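PDB 5WQ3: cytokinin riboside 5'-monophosphate phosphoribohydrolase from Corynebacterium glutamicum, which belongs to the SLOG clan of proteins, which are built on a Rossmann-like alpha/beta fold. Local coordinates for residues S163-C168 / K240-A245. Residues are numbered along the deposited sequence; the frame is centred on the assembly and turned at random. Where two conformers were deposited one is given.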
loop_
_atom_site.group_PDB
_atom_site.type_symbol
_atom_site.label_atom_id
_atom_site.label_comp_id
_atom_site.label_asym_id
_atom_site.label_seq_id
_atom_site.Cartn_x
_atom_site.Cartn_y
_atom_site.Cartn_z
ATOM N N SER C 163 29.536 4.432 63.556
ATOM C CA SER C 163 30.909 4.013 63.337
ATOM C C SER C 163 31.838 4.938 64.155
ATOM O O SER C 163 31.403 5.944 64.661
ATOM C CB SER C 163 31.227 4.011 61.859
ATOM O OG SER C 163 31.514 5.311 61.432
ATOM N N GLN C 164 33.088 4.567 64.343
ATOM C CA GLN C 164 34.030 5.341 65.185
ATOM C C GLN C 164 35.336 5.677 64.420
ATOM O O GLN C 164 36.304 6.089 65.007
ATOM C CB GLN C 164 34.375 4.527 66.434
ATOM C CG GLN C 164 33.142 4.180 67.300
ATOM C CD GLN C 164 32.334 2.984 66.827
ATOM O OE1 GLN C 164 32.870 1.915 66.539
ATOM N NE2 GLN C 164 31.001 3.129 66.853
ATOM N N ALA C 165 35.329 5.536 63.118
ATOM C CA ALA C 165 36.509 5.890 62.319
ATOM C C ALA C 165 36.022 5.984 60.898
ATOM O O ALA C 165 35.040 5.350 60.545
ATOM C CB ALA C 165 37.596 4.806 62.432
ATOM N N PHE C 166 36.673 6.842 60.097
ATOM C CA PHE C 166 36.413 6.998 58.683
ATOM C C PHE C 166 37.749 6.731 57.945
ATOM O O PHE C 166 38.780 7.313 58.284
ATOM C CB PHE C 166 36.021 8.437 58.300
ATOM C CG PHE C 166 34.529 8.774 58.365
ATOM C CD1 PHE C 166 33.614 7.938 58.948
ATOM C CD2 PHE C 166 34.084 10.029 57.895
ATOM C CE1 PHE C 166 32.272 8.308 59.031
ATOM C CE2 PHE C 166 32.753 10.409 57.978
ATOM C CZ PHE C 166 31.829 9.530 58.562
ATOM N N VAL C 167 37.674 5.894 56.930
ATOM C CA VAL C 167 38.745 5.689 55.960
ATOM C C VAL C 167 38.271 6.064 54.565
ATOM O O VAL C 167 37.273 5.603 54.089
ATOM C CB VAL C 167 39.171 4.226 55.910
ATOM C CG1 VAL C 167 40.289 4.025 54.871
ATOM C CG2 VAL C 167 39.628 3.800 57.268
ATOM N N CYS C 168 39.016 6.931 53.895
ATOM C CA CYS C 168 38.615 7.376 52.556
ATOM C C CYS C 168 39.583 6.852 51.540
ATOM O O CYS C 168 40.725 7.314 51.486
ATOM C CB CYS C 168 38.614 8.897 52.510
ATOM S SG CYS C 168 37.394 9.690 53.604
ATOM N N LYS C 240 46.100 -0.502 62.019
ATOM C CA LYS C 240 46.826 -0.221 63.259
ATOM C C LYS C 240 46.681 1.194 63.795
ATOM O O LYS C 240 46.626 1.362 64.994
ATOM C CB LYS C 240 48.353 -0.529 63.090
ATOM C CG LYS C 240 49.086 -0.591 64.419
ATOM C CD LYS C 240 50.620 -0.777 64.242
ATOM C CE LYS C 240 51.272 -1.223 65.568
ATOM N NZ LYS C 240 51.223 -0.151 66.589
ATOM N N PHE C 241 46.620 2.212 62.931
ATOM C CA PHE C 241 46.388 3.563 63.382
ATOM C C PHE C 241 45.011 3.622 64.092
ATOM O O PHE C 241 44.852 4.194 65.109
ATOM C CB PHE C 241 46.393 4.446 62.182
ATOM C CG PHE C 241 46.238 5.900 62.480
ATOM C CD1 PHE C 241 47.326 6.679 62.848
ATOM C CD2 PHE C 241 44.982 6.507 62.326
ATOM C CE1 PHE C 241 47.180 8.052 63.080
ATOM C CE2 PHE C 241 44.830 7.838 62.537
ATOM C CZ PHE C 241 45.927 8.639 62.904
ATOM N N ILE C 242 44.060 2.976 63.520
ATOM C CA ILE C 242 42.670 2.930 64.083
ATOM C C ILE C 242 42.604 2.174 65.404
ATOM O O ILE C 242 42.146 2.700 66.427
ATOM C CB ILE C 242 41.729 2.340 63.022
ATOM C CG1 ILE C 242 41.744 3.265 61.806
ATOM C CG2 ILE C 242 40.259 2.190 63.545
ATOM C CD1 ILE C 242 40.947 2.744 60.625
ATOM N N VAL C 243 43.099 0.955 65.405
ATOM C CA VAL C 243 43.227 0.176 66.640
ATOM C C VAL C 243 43.893 0.943 67.787
ATOM O O VAL C 243 43.370 1.015 68.924
ATOM C CB VAL C 243 44.002 -1.139 66.378
ATOM C CG1 VAL C 243 44.401 -1.786 67.707
ATOM C CG2 VAL C 243 43.184 -2.046 65.490
ATOM N N ASP C 244 45.055 1.530 67.476
ATOM C CA ASP C 244 45.784 2.266 68.449
ATOM C C ASP C 244 45.018 3.495 68.898
ATOM O O ASP C 244 45.013 3.830 70.079
ATOM C CB ASP C 244 47.165 2.731 67.901
ATOM C CG ASP C 244 48.143 1.605 67.832
ATOM O OD1 ASP C 244 47.759 0.488 68.287
ATOM O OD2 ASP C 244 49.271 1.779 67.262
ATOM N N ALA C 245 44.374 4.185 67.971
ATOM C CA ALA C 245 43.595 5.350 68.360
ATOM C C ALA C 245 42.427 4.964 69.292
ATOM O O ALA C 245 42.002 5.773 70.101
ATOM C CB ALA C 245 43.045 6.039 67.136
#
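Ala165 and Val167 meet Ile242 of helix 235-246, which packs on the parallel sheet of a Rossmann-like alpha/beta fold; strand 166-168 runs inside that sheet, between 70-74 and 196-199. Just before them, Gln164 O is hydrogen-bonded to His246 NE2, further along the same helix. The methyl of Ala165 points at the helix, and its nearest partner is CG2 of Ile242, 3.9 Å from Ala165 CB. At this point the backbones come nearest, with 7.1 Å between the CA atoms of Ala165 and Ile242. Phe166 turns the other way, to the opposite face of the sheet, where in one of its two conformers it reaches helix 173-188. Val167 offers CG2, the methyl anti to its carbonyl carbon (chi1 179° puts CG1 opposite N), which stands 3.8 Å from CD1 of Ile242. The two side chains cross at about a right angle, so methyl meets methyl without lying alongside. Ile242 thus serves both residues with separate branches: CG2 goes to Ala165, while the other arm is extended (chi2 175°) and carries CD1 on to Val167. Tyr101 touches the same isoleucine, and Val71 lies against both Ala165 and Val167. The one salt bridge within 240-245, Lys240 NZ to Asp244 OD2 at 2.8 Å through the oxygen's syn lone pair, lies on its exposed side. Between 163-168 and 240-245 themselves no hydrogen bond or charge pair forms, and the contact rests on buried aliphatic groups.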